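Local coordinates for protein dermonecrotic toxin (Pasteurella multocida, PDB 2EBF) that acts in host cells as a mitogenic, bone-resorbing dermonecrotic toxin associated with severe progressive atrophic rhinitis in pigs, this chain being its C-terminal region, at residues G50-P54 and E55-A59; R119-R122 and T123-K127; G301-F305 and E306-A310. One frame throughout, in Å; residues are numbered along the deposited sequence.

Overall arrangement
Along the chain the three contacts follow in series, each a local one around a single helix. Contact 1 forms the start of helix 54-60 and contact 2 the middle of helix 115-129; both belong to the Membrane Localization Domain, and their centres are about 12 Å apart. They touch directly, since the Trp52 side chain packs on Glu120 and Gln124. Contact 3, the loop after helix 288-300 together with the short helix 305-309, belongs to the C2 domain, its centre about 37 Å from that of contact 1 and about 30 Å from that of contact 2. The nearest atoms of contacts 2 and 3 are about 18 Å apart, so contact 3 is separate from the touching pair.

Contact 1 (G50-P54 and E55-A59); sequences GVWTP and EVLKA
Thr53 stands at the N-cap position of helix 54-60, where the extended run Val51-Thr53 turns into the helix at Pro54. Two backbone bonds record the first turn: Leu57 N donates to Thr53 O at 3.0 Å, with an N-H...O angle of 169°, and Lys58 N to Pro54 O at 2.9 Å. Pro54, which has no N-H to donate, suits the first turn, where backbone N-H groups have no helical acceptor.

Trp52 folds back over this turn. Its five-membered ring receives Val56 CG1 over one face, a CH-pi contact with CG1 3.5 Å from the ring centroid and 18° off the ring normal. Val56 places that methyl there with CG1 anti to its backbone N (chi1 163°), while CG2 lies 3.6 Å from Thr53 OG1. Leu57 CD2 comes obliquely to the six-membered part, 4.1 Å from Trp52 CE3. Within the helix, Lys58 NZ and Glu55 OE1 form a salt bridge at 3.5 Å.

In the Membrane Localization Domain this turn is held between two longer helices: Trp52 rests on Glu120 and Gln124 of helix 115-129, whereas Pro54 and Leu57 pack on Gln80 and Leu76 of helix 70-84, and His83 NE2 is hydrogen-bonded to Trp52 O.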
loop_
_atom_site.group_PDB
_atom_site.type_symbol
_atom_site.label_atom_id
_atom_site.label_comp_id
_atom_site.label_asym_id
_atom_site.label_seq_id
_atom_site.Cartn_x
_atom_site.Cartn_y
_atom_site.Cartn_z
ATOM N N GLY A 50 -26.015 14.662 10.924
ATOM C CA GLY A 50 -25.933 14.519 12.370
ATOM C C GLY A 50 -24.732 15.183 13.018
ATOM O O GLY A 50 -24.413 14.903 14.175
ATOM N N VAL A 51 -24.062 16.060 12.274
ATOM C CA VAL A 51 -22.884 16.744 12.772
ATOM C C VAL A 51 -23.204 18.233 12.829
ATOM O O VAL A 51 -23.621 18.813 11.831
ATOM C CB VAL A 51 -21.655 16.505 11.848
ATOM C CG1 VAL A 51 -20.434 17.267 12.349
ATOM C CG2 VAL A 51 -21.340 15.027 11.719
ATOM N N TRP A 52 -23.010 18.836 14.002
ATOM C CA TRP A 52 -23.267 20.251 14.216
ATOM C C TRP A 52 -22.487 21.104 13.234
ATOM O O TRP A 52 -21.350 20.774 12.874
ATOM C CB TRP A 52 -22.837 20.679 15.618
ATOM C CG TRP A 52 -23.699 20.233 16.760
ATOM C CD1 TRP A 52 -25.013 19.828 16.721
ATOM C CD2 TRP A 52 -23.308 20.198 18.134
ATOM N NE1 TRP A 52 -25.448 19.526 18.000
ATOM C CE2 TRP A 52 -24.420 19.746 18.880
ATOM C CE3 TRP A 52 -22.114 20.506 18.809
ATOM C CZ2 TRP A 52 -24.377 19.590 20.267
ATOM C CZ3 TRP A 52 -22.069 20.345 20.185
ATOM C CH2 TRP A 52 -23.198 19.888 20.899
ATOM N N THR A 53 -23.110 22.196 12.805
ATOM C CA THR A 53 -22.428 23.235 12.033
ATOM C C THR A 53 -21.697 24.165 13.006
ATOM O O THR A 53 -21.979 24.127 14.200
ATOM C CB THR A 53 -23.435 24.066 11.233
ATOM O OG1 THR A 53 -24.399 24.639 12.135
ATOM C CG2 THR A 53 -24.141 23.187 10.193
ATOM N N PRO A 54 -20.750 24.995 12.508
ATOM C CA PRO A 54 -20.023 25.937 13.374
ATOM C C PRO A 54 -20.912 26.886 14.189
ATOM O O PRO A 54 -20.602 27.151 15.353
ATOM C CB PRO A 54 -19.156 26.735 12.380
ATOM C CG PRO A 54 -18.951 25.814 11.251
ATOM C CD PRO A 54 -20.264 25.065 11.119
ATOM N N GLU A 55 -21.998 27.394 13.598
ATOM C CA GLU A 55 -22.917 28.284 14.338
ATOM C C GLU A 55 -23.541 27.576 15.529
ATOM O O GLU A 55 -23.686 28.153 16.603
ATOM C CB GLU A 55 -24.032 28.839 13.445
ATOM C CG GLU A 55 -23.586 29.843 12.385
ATOM C CD GLU A 55 -22.939 31.108 12.939
ATOM O OE1 GLU A 55 -23.236 31.537 14.078
ATOM O OE2 GLU A 55 -22.123 31.694 12.203
ATOM N N VAL A 56 -23.904 26.318 15.338
ATOM C CA VAL A 56 -24.481 25.543 16.420
ATOM C C VAL A 56 -23.429 25.310 17.525
ATOM O O VAL A 56 -23.709 25.500 18.716
ATOM C CB VAL A 56 -25.085 24.224 15.890
ATOM C CG1 VAL A 56 -25.297 23.245 17.010
ATOM C CG2 VAL A 56 -26.401 24.498 15.173
ATOM N N LEU A 57 -22.222 24.925 17.119
ATOM C CA LEU A 57 -21.117 24.738 18.063
ATOM C C LEU A 57 -20.874 25.985 18.912
ATOM O O LEU A 57 -20.678 25.881 20.126
ATOM C CB LEU A 57 -19.823 24.392 17.323
ATOM C CG LEU A 57 -18.832 23.378 17.927
ATOM C CD1 LEU A 57 -17.392 23.774 17.625
ATOM C CD2 LEU A 57 -19.023 23.060 19.415
ATOM N N LYS A 58 -20.891 27.150 18.254
ATOM C CA LYS A 58 -20.633 28.450 18.873
ATOM C C LYS A 58 -21.519 28.718 20.072
ATOM O O LYS A 58 -21.063 29.271 21.070
ATOM C CB LYS A 58 -20.834 29.574 17.850
ATOM C CG LYS A 58 -19.588 29.986 17.091
ATOM C CD LYS A 58 -19.925 30.328 15.650
ATOM C CE LYS A 58 -19.190 31.554 15.154
ATOM N NZ LYS A 58 -20.112 32.731 15.176
ATOM N N ALA A 59 -22.792 28.349 19.961
ATOM C CA ALA A 59 -23.738 28.543 21.050
ATOM C C ALA A 59 -23.540 27.497 22.141
ATOM O O ALA A 59 -23.620 27.820 23.325
ATOM C CB ALA A 59 -25.175 28.520 20.534
#

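Contact 2 (R119-R122 and T123-K127); sequences RELR and TQLEK
Glu120 and Gln124, one turn apart on helix 115-129, meet with their side chains crossing at about a right angle, the carboxylate and amide planes 88° apart. Glu120 bends at chi2 (65°), which brings OE1 toward the next turn, 3.6 Å from Gln124 CG. The Gln124 chain runs out extended, and its flat end also passes the methyl CD1 of Leu121, again at roughly a right angle.

Arg122 and Glu126 are oriented quite differently: they lie side by side and point the same way, with guanidinium and carboxylate planes only 16° apart. Their charged atoms nevertheless stay separate, Arg122 NE being 4.7 Å from Glu126 OE2, and the nearest approach of the two side chains is Arg122 CG to the same OE2 at 4.0 Å. The guanidinium instead engages Asp103 and Glu106 in salt bridges, close to a bound glucose, and Arg119 also pairs with Glu106.

Leu125 CD1 comes 4.4 Å from Leu121 CG, a loose apolar contact. Beneath the side chains the helix keeps its regular backbone bonds, among them Leu125 N to Leu121 O at 3.0 Å and Glu126 N to Arg122 O at 3.0 Å.

Within the Membrane Localization Domain, Leu125 packs on Met95, Leu98 and Met99 of helix 88-108, while Glu120 and Gln124 also touch the C-terminal Leu746.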
loop_
_atom_site.group_PDB
_atom_site.type_symbol
_atom_site.label_atom_id
_atom_site.label_comp_id
_atom_site.label_asym_id
_atom_site.label_seq_id
_atom_site.Cartn_x
_atom_site.Cartn_y
_atom_site.Cartn_z
ATOM N N ARG A 119 -16.983 17.022 23.249
ATOM C CA ARG A 119 -17.182 15.573 23.335
ATOM C C ARG A 119 -18.393 15.118 22.530
ATOM O O ARG A 119 -18.359 14.066 21.877
ATOM C CB ARG A 119 -17.326 15.130 24.796
ATOM C CG ARG A 119 -16.024 15.241 25.599
ATOM C CD ARG A 119 -16.243 14.794 27.044
ATOM N NE ARG A 119 -14.970 14.616 27.746
ATOM C CZ ARG A 119 -14.622 15.226 28.878
ATOM N NH1 ARG A 119 -15.450 16.074 29.478
ATOM N NH2 ARG A 119 -13.434 14.974 29.416
ATOM N N GLU A 120 -19.467 15.903 22.584
ATOM C CA GLU A 120 -20.657 15.583 21.806
ATOM C C GLU A 120 -20.339 15.642 20.317
ATOM O O GLU A 120 -20.714 14.749 19.559
ATOM C CB GLU A 120 -21.821 16.513 22.155
ATOM C CG GLU A 120 -22.961 16.513 21.107
ATOM C CD GLU A 120 -23.684 15.171 20.976
ATOM O OE1 GLU A 120 -24.478 14.989 20.001
ATOM O OE2 GLU A 120 -23.477 14.302 21.853
ATOM N N LEU A 121 -19.635 16.691 19.911
ATOM C CA LEU A 121 -19.208 16.837 18.522
ATOM C C LEU A 121 -18.319 15.672 18.079
ATOM O O LEU A 121 -18.477 15.153 16.974
ATOM C CB LEU A 121 -18.472 18.165 18.327
ATOM C CG LEU A 121 -17.891 18.467 16.943
ATOM C CD1 LEU A 121 -18.945 18.397 15.830
ATOM C CD2 LEU A 121 -17.207 19.823 16.949
ATOM N N ARG A 122 -17.379 15.277 18.930
ATOM C CA ARG A 122 -16.500 14.145 18.617
ATOM C C ARG A 122 -17.301 12.861 18.401
ATOM O O ARG A 122 -17.034 12.107 17.469
ATOM C CB ARG A 122 -15.444 13.950 19.710
ATOM C CG ARG A 122 -14.408 12.884 19.365
ATOM C CD ARG A 122 -13.283 12.816 20.397
ATOM N NE ARG A 122 -13.793 12.649 21.756
ATOM C CZ ARG A 122 -13.073 12.851 22.860
ATOM N NH1 ARG A 122 -11.807 13.221 22.777
ATOM N NH2 ARG A 122 -13.627 12.681 24.056
ATOM N N THR A 123 -18.289 12.619 19.259
ATOM C CA THR A 123 -19.151 11.439 19.111
ATOM C C THR A 123 -19.940 11.510 17.790
ATOM O O THR A 123 -20.103 10.501 17.103
ATOM C CB THR A 123 -20.086 11.286 20.324
ATOM O OG1 THR A 123 -19.290 11.168 21.507
ATOM C CG2 THR A 123 -20.949 10.038 20.200
ATOM N N GLN A 124 -20.399 12.709 17.422
ATOM C CA GLN A 124 -21.098 12.904 16.136
ATOM C C GLN A 124 -20.240 12.505 14.950
ATOM O O GLN A 124 -20.735 11.900 13.987
ATOM C CB GLN A 124 -21.553 14.355 15.948
ATOM C CG GLN A 124 -22.656 14.794 16.900
ATOM C CD GLN A 124 -22.929 16.285 16.859
ATOM O OE1 GLN A 124 -23.832 16.769 17.555
ATOM N NE2 GLN A 124 -22.167 17.024 16.053
ATOM N N LEU A 125 -18.970 12.893 15.000
ATOM C CA LEU A 125 -18.036 12.589 13.921
ATOM C C LEU A 125 -17.801 11.089 13.870
ATOM O O LEU A 125 -17.758 10.503 12.797
ATOM C CB LEU A 125 -16.705 13.320 14.127
ATOM C CG LEU A 125 -16.760 14.864 14.114
ATOM C CD1 LEU A 125 -15.504 15.417 14.781
ATOM C CD2 LEU A 125 -16.899 15.378 12.692
ATOM N N GLU A 126 -17.645 10.472 15.031
ATOM C CA GLU A 126 -17.467 9.008 15.077
ATOM C C GLU A 126 -18.646 8.275 14.441
ATOM O O GLU A 126 -18.459 7.339 13.650
ATOM C CB GLU A 126 -17.255 8.536 16.503
ATOM C CG GLU A 126 -15.951 8.941 17.131
ATOM C CD GLU A 126 -15.912 8.572 18.604
ATOM O OE1 GLU A 126 -16.899 7.974 19.089
ATOM O OE2 GLU A 126 -14.913 8.872 19.283
ATOM N N LYS A 127 -19.856 8.719 14.763
ATOM C CA LYS A 127 -21.067 8.110 14.237
ATOM C C LYS A 127 -21.276 8.388 12.744
ATOM O O LYS A 127 -21.875 7.571 12.055
ATOM C CB LYS A 127 -22.301 8.550 15.039
ATOM C CG LYS A 127 -22.288 8.087 16.495
ATOM C CD LYS A 127 -23.694 8.038 17.100
ATOM C CE LYS A 127 -24.239 9.415 17.412
ATOM N NZ LYS A 127 -25.631 9.341 17.978
#

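Contact 3 (G301-F305 and E306-A310); sequences GDLGF and EQAFA
Phe305 and Phe309 make the dense part of this contact, one turn apart in the short helix 305-309. They form a T-shaped pair, the edge of Phe309 turned to the face of Phe305, with centroids 5.0 Å apart and planes at 77°. Phe309 CD1 sits over the centre of the Phe305 ring and comes 3.8 Å from its CE1. The two first torsions differ: CG of Phe305 is anti to its backbone N (chi1 -173°), that of Phe309 anti to the carbonyl carbon (chi1 -54°), which turns the Phe309 ring toward the Phe305 face. Both rings are buried. Phe305 also stacks on Tyr267 and meets Tyr205 edge-to-face, and Phe309 packs on Val299 and Gln300 of helix 288-300 and on Ile207 of strand 205-207.

Two backbone bonds close the turn between them. Gly304 stands at the N-cap, and its O accepts Ala308 N at 3.0 Å; Phe309 N donates to Phe305 O, also at 3.0 Å. Both are noticeably bent at the hydrogen.

The other side is looser and partly exposed. Leu303 CD1 touches Ala308 CB at 3.8 Å, and its CD2 lies 3.9 Å from Gln307 CD, their side chains crossing at about a right angle. Gln307 extends from the helix along the preceding loop and also packs on Ala186, Pro187 and Arg189. A bound glucose lies about 7 Å from the Leu303 side chain.

The chemistry is thus divided, and it implies that aromatic packing seats the short helix against strand 205-207 and helix 288-300 within the C2 domain, while the more accessible side rests on van der Waals contacts of aliphatic and amide groups.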
loop_
_atom_site.group_PDB
_atom_site.type_symbol
_atom_site.label_atom_id
_atom_site.label_comp_id
_atom_site.label_asym_id
_atom_site.label_seq_id
_atom_site.Cartn_x
_atom_site.Cartn_y
_atom_site.Cartn_z
ATOM N N GLY A 301 15.922 9.563 23.910
ATOM C CA GLY A 301 15.579 8.699 25.036
ATOM C C GLY A 301 14.737 7.494 24.657
ATOM O O GLY A 301 15.054 6.774 23.706
ATOM N N ASP A 302 13.653 7.294 25.400
ATOM C CA ASP A 302 12.765 6.145 25.227
ATOM C C ASP A 302 11.735 6.362 24.116
ATOM O O ASP A 302 10.959 5.455 23.789
ATOM C CB ASP A 302 12.060 5.824 26.554
ATOM C CG ASP A 302 11.173 6.971 27.050
ATOM O OD1 ASP A 302 11.525 8.157 26.842
ATOM O OD2 ASP A 302 10.119 6.689 27.664
ATOM N N LEU A 303 11.728 7.562 23.542
ATOM C CA LEU A 303 10.813 7.898 22.454
ATOM C C LEU A 303 11.317 7.330 21.133
ATOM O O LEU A 303 12.483 6.929 21.024
ATOM C CB LEU A 303 10.650 9.419 22.337
ATOM C CG LEU A 303 10.028 10.188 23.512
ATOM C CD1 LEU A 303 9.773 11.631 23.117
ATOM C CD2 LEU A 303 8.738 9.532 23.973
ATOM N N GLY A 304 10.438 7.286 20.133
ATOM C CA GLY A 304 10.864 7.048 18.757
ATOM C C GLY A 304 11.507 8.313 18.223
ATOM O O GLY A 304 11.181 9.416 18.673
ATOM N N PHE A 305 12.426 8.167 17.272
ATOM C CA PHE A 305 13.181 9.317 16.757
ATOM C C PHE A 305 12.241 10.338 16.136
ATOM O O PHE A 305 12.293 11.536 16.452
ATOM C CB PHE A 305 14.246 8.876 15.746
ATOM C CG PHE A 305 15.166 9.985 15.305
ATOM C CD1 PHE A 305 16.387 10.200 15.957
ATOM C CD2 PHE A 305 14.821 10.810 14.238
ATOM C CE1 PHE A 305 17.243 11.224 15.552
ATOM C CE2 PHE A 305 15.665 11.836 13.830
ATOM C CZ PHE A 305 16.879 12.046 14.487
ATOM N N GLU A 306 11.372 9.853 15.254
ATOM C CA GLU A 306 10.398 10.710 14.592
ATOM C C GLU A 306 9.360 11.235 15.580
ATOM O O GLU A 306 8.971 12.395 15.507
ATOM C CB GLU A 306 9.728 9.959 13.440
ATOM C CG GLU A 306 10.700 9.567 12.326
ATOM C CD GLU A 306 11.348 8.205 12.536
ATOM O OE1 GLU A 306 11.099 7.563 13.580
ATOM O OE2 GLU A 306 12.101 7.773 11.640
ATOM N N GLN A 307 8.922 10.375 16.503
ATOM C CA GLN A 307 7.997 10.771 17.573
ATOM C C GLN A 307 8.507 11.995 18.333
ATOM O O GLN A 307 7.737 12.887 18.690
ATOM C CB GLN A 307 7.782 9.616 18.561
ATOM C CG GLN A 307 6.819 9.968 19.696
ATOM C CD GLN A 307 6.646 8.867 20.718
ATOM O OE1 GLN A 307 5.601 8.772 21.371
ATOM N NE2 GLN A 307 7.660 8.032 20.869
ATOM N N ALA A 308 9.819 12.031 18.558
ATOM C CA ALA A 308 10.458 13.079 19.338
ATOM C C ALA A 308 10.758 14.345 18.535
ATOM O O ALA A 308 10.583 15.458 19.045
ATOM C CB ALA A 308 11.750 12.541 19.974
ATOM N N PHE A 309 11.197 14.177 17.284
ATOM C CA PHE A 309 11.839 15.274 16.546
ATOM C C PHE A 309 11.205 15.700 15.222
ATOM O O PHE A 309 11.468 16.809 14.742
ATOM C CB PHE A 309 13.306 14.940 16.269
ATOM C CG PHE A 309 14.104 14.578 17.490
ATOM C CD1 PHE A 309 14.908 13.438 17.485
ATOM C CD2 PHE A 309 14.076 15.376 18.631
ATOM C CE1 PHE A 309 15.671 13.092 18.596
ATOM C CE2 PHE A 309 14.831 15.039 19.754
ATOM C CZ PHE A 309 15.634 13.897 19.737
ATOM N N ALA A 310 10.397 14.832 14.613
ATOM C CA ALA A 310 9.835 15.142 13.305
ATOM C C ALA A 310 8.972 16.399 13.362
ATOM O O ALA A 310 8.308 16.658 14.370
ATOM C CB ALA A 310 9.031 13.952 12.756
#